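Local coordinates for protein bacteriocin (Pseudomonas syringae pv. tomato, PDB 4FZL) that kills related bacteria, probably by degrading the peptidoglycan precursor lipid II with a calcium-binding phosphatase domain of the colicin M type, at residues 31-34 against 38-41; 88-93 against 97-102; 101-106 against 222-227. All blocks are in the same frame, centred on the assembly; numbering follows the deposited sequence.

Contact 1. Residues 31-34 against 38-41; sequences RRDS and QSKV
Asp33 and Ser39 carry this contact, a carboxylate from near the end of helix 22-33 set against the first turn of helix 37-54. Each carboxylate oxygen has its own work. OD1 of Asp33 accepts the hydroxyl hydrogen of Ser39 across 2.7 Å from OG, met on the syn side but 24° out of the carboxylate plane. OD2 of Asp33 takes the backbone N-H of Ser39 on its syn lone pair, 3.1 Å from N and nearly straight at 161°. One serine therefore holds both oxygens, which fixes the rotation of the carboxylate about its last bond. Gln38 adds the flank of its side chain, CB lying 3.6 Å from OD2 of Asp33, while its amide end leads away.

A water extends the grip: it donates to OD2 of Asp33 at 2.6 Å and accepts from the backbone N of Gln38 at 2.9 Å. Asp33 has its CB pointing toward helix 37-54 and its CG between the backbone N and carbonyl carbon (chi1 74°). OD1 has another donor in the turn, the backbone N of Gly36. The side chain of Ser39 also touches Gln29 and Ala30 of helix 22-33, and Ser34, with positive phi, turns the chain out of that helix.

An acidic side chain accepting the N-H of Ser39 directly, and linked to that of Gln38 through a water, would probably be favoured by the dipole of helix 37-54. The whole is a short connection between two consecutive helices, pinned by a side chain of the first to the first turn of the second.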
loop_
_atom_site.group_PDB
_atom_site.type_symbol
_atom_site.label_atom_id
_atom_site.label_comp_id
_atom_site.label_asym_id
_atom_site.label_seq_id
_atom_site.Cartn_x
_atom_site.Cartn_y
_atom_site.Cartn_z
ATOM N N ARG A 31 4.958 18.135 13.444
ATOM C CA ARG A 31 5.921 18.910 14.197
ATOM C C ARG A 31 5.214 20.008 14.990
ATOM O O ARG A 31 5.524 20.259 16.162
ATOM C CB ARG A 31 6.978 19.529 13.277
ATOM C CG ARG A 31 8.009 20.367 14.029
ATOM C CD ARG A 31 8.952 21.032 13.038
ATOM N NE ARG A 31 9.786 20.053 12.304
ATOM C CZ ARG A 31 10.937 19.509 12.724
ATOM N NH1 ARG A 31 11.451 19.781 13.922
ATOM N NH2 ARG A 31 11.569 18.635 11.937
ATOM N N ARG A 32 4.250 20.658 14.336
ATOM C CA ARG A 32 3.558 21.818 14.939
ATOM C C ARG A 32 2.752 21.450 16.215
ATOM O O ARG A 32 2.774 22.181 17.207
ATOM C CB ARG A 32 2.728 22.564 13.866
ATOM C CG ARG A 32 1.762 23.600 14.353
ATOM C CD ARG A 32 1.446 24.560 13.202
ATOM N NE ARG A 32 0.942 23.825 12.065
ATOM C CZ ARG A 32 1.568 23.558 10.914
ATOM N NH1 ARG A 32 2.813 23.974 10.655
ATOM N NH2 ARG A 32 0.904 22.849 9.999
ATOM N N ASP A 33 2.073 20.302 16.190
ATOM C CA ASP A 33 1.194 19.923 17.318
ATOM C C ASP A 33 1.692 18.712 18.045
ATOM O O ASP A 33 0.974 18.129 18.884
ATOM C CB ASP A 33 -0.276 19.768 16.883
ATOM C CG ASP A 33 -0.553 18.516 16.088
ATOM O OD1 ASP A 33 0.399 17.773 15.743
ATOM O OD2 ASP A 33 -1.760 18.239 15.833
ATOM N N SER A 34 2.941 18.328 17.790
ATOM C CA SER A 34 3.519 17.121 18.478
ATOM C C SER A 34 2.674 15.839 18.323
ATOM O O SER A 34 2.476 15.071 19.296
ATOM C CB SER A 34 3.896 17.351 19.964
ATOM O OG SER A 34 4.740 18.427 20.021
ATOM N N GLN A 38 -4.920 17.497 15.518
ATOM C CA GLN A 38 -5.004 17.746 14.116
ATOM C C GLN A 38 -4.241 16.717 13.280
ATOM O O GLN A 38 -4.734 16.270 12.243
ATOM C CB GLN A 38 -4.533 19.132 13.771
ATOM C CG GLN A 38 -5.467 20.174 14.253
ATOM C CD GLN A 38 -6.355 20.770 13.155
ATOM O OE1 GLN A 38 -6.762 20.114 12.155
ATOM N NE2 GLN A 38 -6.632 22.038 13.332
ATOM N N SER A 39 -3.056 16.345 13.734
ATOM C CA SER A 39 -2.279 15.309 13.073
ATOM C C SER A 39 -2.955 13.939 13.028
ATOM O O SER A 39 -2.961 13.226 11.976
ATOM C CB SER A 39 -0.887 15.148 13.712
ATOM O OG SER A 39 -0.103 16.265 13.588
ATOM N N LYS A 40 -3.569 13.565 14.146
ATOM C CA LYS A 40 -4.212 12.234 14.263
ATOM C C LYS A 40 -5.448 12.228 13.416
ATOM O O LYS A 40 -5.737 11.254 12.711
ATOM C CB LYS A 40 -4.492 11.895 15.712
ATOM C CG LYS A 40 -3.224 11.562 16.525
ATOM C CD LYS A 40 -3.603 11.273 17.960
ATOM C CE LYS A 40 -2.431 11.324 18.922
ATOM N NZ LYS A 40 -2.850 11.400 20.351
ATOM N N VAL A 41 -6.169 13.338 13.465
ATOM C CA VAL A 41 -7.410 13.416 12.648
ATOM C C VAL A 41 -7.050 13.436 11.105
ATOM O O VAL A 41 -7.705 12.737 10.304
ATOM C CB VAL A 41 -8.296 14.637 12.994
ATOM C CG1 VAL A 41 -9.469 14.816 11.993
ATOM C CG2 VAL A 41 -8.814 14.468 14.416
HETATM O O HOH W 1 -3.571 19.528 17.107
#

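Contact 2. Residues 88-93 against 97-102; sequences HVLSGG and PFHALA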
loop_
_atom_site.group_PDB
_atom_site.type_symbol
_atom_site.label_atom_id
_atom_site.label_comp_id
_atom_site.label_asym_id
_atom_site.label_seq_id
_atom_site.Cartn_x
_atom_site.Cartn_y
_atom_site.Cartn_z
ATOM N N HIS A 88 -10.298 -3.421 6.041
ATOM C CA HIS A 88 -9.536 -2.347 5.394
ATOM C C HIS A 88 -8.902 -2.828 4.135
ATOM O O HIS A 88 -8.376 -3.934 4.065
ATOM C CB HIS A 88 -8.437 -1.805 6.329
ATOM C CG HIS A 88 -8.974 -0.858 7.353
ATOM N ND1 HIS A 88 -8.938 0.495 7.205
ATOM C CD2 HIS A 88 -9.639 -1.118 8.556
ATOM C CE1 HIS A 88 -9.536 1.065 8.264
ATOM N NE2 HIS A 88 -10.004 0.080 9.075
ATOM N N VAL A 89 -8.867 -1.956 3.158
ATOM C CA VAL A 89 -8.355 -2.240 1.855
ATOM C C VAL A 89 -7.509 -1.038 1.443
ATOM O O VAL A 89 -7.967 0.106 1.423
ATOM C CB VAL A 89 -9.492 -2.420 0.820
ATOM C CG1 VAL A 89 -8.894 -2.764 -0.558
ATOM C CG2 VAL A 89 -10.466 -3.532 1.291
ATOM N N LEU A 90 -6.336 -1.337 0.952
ATOM C CA LEU A 90 -5.405 -0.377 0.394
ATOM C C LEU A 90 -5.632 -0.151 -1.123
ATOM O O LEU A 90 -5.709 -1.049 -1.910
ATOM C CB LEU A 90 -3.960 -0.769 0.597
ATOM C CG LEU A 90 -3.489 -1.001 2.041
ATOM C CD1 LEU A 90 -2.079 -1.595 2.271
ATOM C CD2 LEU A 90 -3.632 0.299 2.839
ATOM N N SER A 91 -5.753 1.107 -1.491
ATOM C CA SER A 91 -5.982 1.405 -2.837
ATOM C C SER A 91 -4.836 1.351 -3.842
ATOM O O SER A 91 -5.095 1.276 -5.052
ATOM C CB SER A 91 -6.604 2.813 -2.883
ATOM O OG SER A 91 -5.651 3.862 -2.942
ATOM N N GLY A 92 -3.619 1.497 -3.347
ATOM C CA GLY A 92 -2.474 1.691 -4.197
ATOM C C GLY A 92 -2.239 3.122 -4.642
ATOM O O GLY A 92 -1.287 3.414 -5.393
ATOM N N GLY A 93 -3.068 4.029 -4.143
ATOM C CA GLY A 93 -2.945 5.404 -4.443
ATOM C C GLY A 93 -2.022 6.207 -3.515
ATOM O O GLY A 93 -1.345 5.659 -2.690
ATOM N N PRO A 97 0.419 4.548 1.689
ATOM C CA PRO A 97 1.379 4.289 2.801
ATOM C C PRO A 97 0.870 4.906 4.120
ATOM O O PRO A 97 1.192 4.442 5.188
ATOM C CB PRO A 97 2.682 4.954 2.352
ATOM C CG PRO A 97 2.415 5.483 1.008
ATOM C CD PRO A 97 1.056 5.136 0.513
ATOM N N PHE A 98 0.114 6.015 4.027
ATOM C CA PHE A 98 -0.463 6.607 5.233
ATOM C C PHE A 98 -1.542 5.727 5.825
ATOM O O PHE A 98 -1.761 5.666 7.040
ATOM C CB PHE A 98 -1.029 7.983 4.949
ATOM C CG PHE A 98 0.034 8.995 4.626
ATOM C CD1 PHE A 98 0.757 9.614 5.616
ATOM C CD2 PHE A 98 0.326 9.294 3.304
ATOM C CE1 PHE A 98 1.749 10.574 5.281
ATOM C CE2 PHE A 98 1.318 10.232 2.967
ATOM C CZ PHE A 98 2.049 10.845 3.972
ATOM N N HIS A 99 -2.294 5.083 4.952
ATOM C CA HIS A 99 -3.335 4.150 5.413
ATOM C C HIS A 99 -2.675 2.989 6.166
ATOM O O HIS A 99 -3.133 2.611 7.238
ATOM C CB HIS A 99 -4.185 3.680 4.152
ATOM C CG HIS A 99 -5.384 2.865 4.495
ATOM N ND1 HIS A 99 -6.288 2.500 3.561
ATOM C CD2 HIS A 99 -5.892 2.448 5.709
ATOM C CE1 HIS A 99 -7.304 1.835 4.120
ATOM N NE2 HIS A 99 -7.093 1.808 5.439
ATOM N N ALA A 100 -1.601 2.437 5.624
ATOM C CA ALA A 100 -0.864 1.365 6.284
ATOM C C ALA A 100 -0.287 1.873 7.605
ATOM O O ALA A 100 -0.194 1.093 8.614
ATOM C CB ALA A 100 0.193 0.778 5.359
ATOM N N LEU A 101 0.231 3.102 7.587
ATOM C CA LEU A 101 0.796 3.677 8.820
ATOM C C LEU A 101 -0.305 3.790 9.937
ATOM O O LEU A 101 -0.165 3.386 11.103
ATOM C CB LEU A 101 1.405 5.069 8.552
ATOM C CG LEU A 101 1.902 5.859 9.761
ATOM C CD1 LEU A 101 3.145 5.125 10.207
ATOM C CD2 LEU A 101 2.249 7.243 9.230
ATOM N N ALA A 102 -1.412 4.394 9.515
ATOM C CA ALA A 102 -2.615 4.493 10.366
ATOM C C ALA A 102 -3.025 3.108 10.943
ATOM O O ALA A 102 -3.351 3.006 12.126
ATOM C CB ALA A 102 -3.795 5.153 9.614
#
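Two imidazoles are joined rim to rim here: in the conformer of His88 described, its ND1 and NE2 of His99 lie 2.9 Å apart in a hydrogen bond for which either could be the donor. The bond is moderately bent, at 155°, and each nitrogen approaches the other ring at its edge, near its plane. The rings are turned by 70° against each other, so neither lies over the other's face. His99 carries its ring trans to the backbone N (chi1 -173°), extended from helix 96-106 to the loop.

Further polar contacts surround the pair. ND1 of His99 is bonded to OD2 of Asp50, and NE2 of His88 to the carbonyl of Pro84. The carbonyl O of Val89 comes within 3.3 Å of ring carbon CE1 of His99. Within the loop, OG of Ser91 accepts from the backbone N of Gly93 at 2.9 Å, an ST turn, and also bonds to Asp50 OD1.

Nonpolar packing comes mainly from Leu90, whose CD2 branch rests 3.5 Å from CG of His99, oblique to the ring. CD of Pro97 touches the carbonyl of Gly93 more loosely.

Asp50, His99 and His88 thus form a buried chain of polar contacts. With the outer nitrogens probably both protonated, facing Asp50 and the Pro84 carbonyl, the inner bond would need a third proton; in this conformer the pair may therefore share one positive charge, favoured by Asp50.

Contact 3. Residues 101-106 against 222-227; sequences LAHGMF and TSYSIE
His103 and Tyr224 form an edge-to-face aromatic pair between the end of helix 96-106 and the start of strand 224-227. CD2 of His103 points into the phenol ring of Tyr224, 3.4 Å above its plane and over its centre, with the planes at 74°. The centroids are 4.5 Å apart, a close T-shaped stack. Tyr224 CG lies between the backbone N and the carbonyl carbon (chi1 62°), which, with CB pointing toward the helix, brings one ring face against CD2 of His103.

Van der Waals contact completes the fit. CE2 of Tyr224 sits 3.5 Å from the backbone N of Gly104 and 3.6 Å from its CA, and CB of His103 packs alongside the phenol oxygen.

Backbone polar groups tie the chain just before the strand to the helix end. N of Thr222 donates to O of Gly104 at 2.8 Å, nearly straight at 164°. A water donates to two carbonyl oxygens, O of His103 at 2.9 Å and O of Thr222 at 2.8 Å, bridging the two backbones.

The polar ends of both side chains are engaged: Tyr224 OH bonds to the carbonyl of Ala100, while His103 bonds through ND1 to Tyr83 OH and through NE2 to the carbonyl of Ala110. Strand 224-227 lies between strands 112-113 and 184-197, and the arrangement is a helix C-terminal end packed on a sheet strand through an aromatic pair, in the part of the chain assigned to the colicin M family.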
loop_
_atom_site.group_PDB
_atom_site.type_symbol
_atom_site.label_atom_id
_atom_site.label_comp_id
_atom_site.label_asym_id
_atom_site.label_seq_id
_atom_site.Cartn_x
_atom_site.Cartn_y
_atom_site.Cartn_z
ATOM N N LEU A 101 0.231 3.102 7.587
ATOM C CA LEU A 101 0.796 3.677 8.820
ATOM C C LEU A 101 -0.305 3.790 9.937
ATOM O O LEU A 101 -0.165 3.386 11.103
ATOM C CB LEU A 101 1.405 5.069 8.552
ATOM C CG LEU A 101 1.902 5.859 9.761
ATOM C CD1 LEU A 101 3.145 5.125 10.207
ATOM C CD2 LEU A 101 2.249 7.243 9.230
ATOM N N ALA A 102 -1.412 4.394 9.515
ATOM C CA ALA A 102 -2.615 4.493 10.366
ATOM C C ALA A 102 -3.025 3.108 10.943
ATOM O O ALA A 102 -3.351 3.006 12.126
ATOM C CB ALA A 102 -3.795 5.153 9.614
ATOM N N HIS A 103 -2.984 2.070 10.111
ATOM C CA HIS A 103 -3.465 0.798 10.488
ATOM C C HIS A 103 -2.570 0.239 11.595
ATOM O O HIS A 103 -3.030 -0.455 12.471
ATOM C CB HIS A 103 -3.502 -0.157 9.295
ATOM C CG HIS A 103 -4.313 -1.366 9.564
ATOM N ND1 HIS A 103 -5.672 -1.357 9.483
ATOM C CD2 HIS A 103 -3.938 -2.662 9.967
ATOM C CE1 HIS A 103 -6.109 -2.569 9.839
ATOM N NE2 HIS A 103 -5.039 -3.366 10.084
ATOM N N GLY A 104 -1.264 0.516 11.561
ATOM C CA GLY A 104 -0.364 -0.041 12.621
ATOM C C GLY A 104 -0.651 0.590 14.007
ATOM O O GLY A 104 -0.354 0.014 15.044
ATOM N N MET A 105 -1.214 1.791 14.006
ATOM C CA MET A 105 -1.496 2.491 15.259
ATOM C C MET A 105 -2.965 2.457 15.699
ATOM O O MET A 105 -3.267 2.720 16.864
ATOM C CB MET A 105 -1.055 3.947 15.151
ATOM C CG MET A 105 0.454 4.152 15.209
ATOM S SD MET A 105 0.735 5.773 14.486
ATOM C CE MET A 105 -0.972 6.283 14.648
ATOM N N PHE A 106 -3.871 2.178 14.766
ATOM C CA PHE A 106 -5.305 2.169 15.078
ATOM C C PHE A 106 -6.011 0.876 14.752
ATOM O O PHE A 106 -7.109 0.661 15.267
ATOM C CB PHE A 106 -6.041 3.290 14.342
ATOM C CG PHE A 106 -5.485 4.669 14.596
ATOM C CD1 PHE A 106 -5.366 5.115 15.903
ATOM C CD2 PHE A 106 -4.989 5.422 13.596
ATOM C CE1 PHE A 106 -4.815 6.346 16.194
ATOM C CE2 PHE A 106 -4.458 6.665 13.857
ATOM C CZ PHE A 106 -4.344 7.121 15.146
ATOM N N THR A 222 0.821 -1.983 16.629
ATOM C CA THR A 222 0.758 -3.452 16.508
ATOM C C THR A 222 0.994 -3.808 15.060
ATOM O O THR A 222 0.322 -3.301 14.156
ATOM C CB THR A 222 -0.596 -4.016 16.972
ATOM O OG1 THR A 222 -0.821 -3.547 18.310
ATOM C CG2 THR A 222 -0.588 -5.573 16.968
ATOM N N SER A 223 1.994 -4.662 14.852
ATOM C CA SER A 223 2.311 -5.180 13.520
ATOM C C SER A 223 1.142 -6.063 13.064
ATOM O O SER A 223 0.340 -6.548 13.864
ATOM C CB SER A 223 3.651 -5.966 13.596
ATOM O OG SER A 223 4.690 -5.026 13.937
ATOM N N TYR A 224 1.086 -6.336 11.779
ATOM C CA TYR A 224 -0.029 -7.033 11.205
ATOM C C TYR A 224 0.331 -7.618 9.850
ATOM O O TYR A 224 1.380 -7.284 9.267
ATOM C CB TYR A 224 -1.222 -6.064 11.118
ATOM C CG TYR A 224 -0.998 -4.834 10.226
ATOM C CD1 TYR A 224 -1.193 -4.908 8.851
ATOM C CD2 TYR A 224 -0.533 -3.621 10.751
ATOM C CE1 TYR A 224 -1.048 -3.756 8.098
ATOM C CE2 TYR A 224 -0.309 -2.493 9.947
ATOM C CZ TYR A 224 -0.592 -2.593 8.627
ATOM O OH TYR A 224 -0.386 -1.505 7.808
ATOM N N SER A 225 -0.584 -8.420 9.320
ATOM C CA SER A 225 -0.420 -9.128 8.046
ATOM C C SER A 225 -1.120 -8.293 6.979
ATOM O O SER A 225 -2.253 -7.870 7.143
ATOM C CB SER A 225 -0.994 -10.554 8.215
ATOM O OG SER A 225 -1.070 -11.211 6.957
ATOM N N ILE A 226 -0.462 -8.191 5.812
ATOM C CA ILE A 226 -1.026 -7.630 4.635
ATOM C C ILE A 226 -1.268 -8.816 3.677
ATOM O O ILE A 226 -0.328 -9.475 3.195
ATOM C CB ILE A 226 -0.152 -6.529 3.989
ATOM C CG1 ILE A 226 0.029 -5.350 4.955
ATOM C CG2 ILE A 226 -0.772 -6.009 2.677
ATOM C CD1 ILE A 226 0.707 -4.146 4.378
ATOM N N GLU A 227 -2.550 -9.037 3.354
ATOM C CA GLU A 227 -2.957 -10.050 2.387
ATOM C C GLU A 227 -2.947 -9.453 1.029
ATOM O O GLU A 227 -3.407 -8.314 0.876
ATOM C CB GLU A 227 -4.339 -10.599 2.742
ATOM C CG GLU A 227 -4.351 -11.206 4.096
ATOM C CD GLU A 227 -5.630 -11.872 4.522
ATOM O OE1 GLU A 227 -6.620 -11.836 3.793
ATOM O OE2 GLU A 227 -5.585 -12.499 5.584
HETATM O O HOH W 2 -2.423 -2.774 14.063
#

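Along the chain the contacts follow one another, contact 1 joining helices 22-33 and 37-54 before contact 2 opens. Contacts 2 and 3 are close neighbours, their centres 9 Å apart, and share Leu101 and Ala102 of helix 96-106. That helix meets the 88-93 loop through its first turns and strand 224-227 through its last, linking the helical part of the chain to the mixed sheet. Contact 1 lies farther out, its centre about 19 Å from that of contact 2 and 20 Å from that of contact 3, yet helix 37-54 runs from it to pack on helix 96-106. The calcium ion is about 11 Å from the side chains of Ala100 and Tyr224.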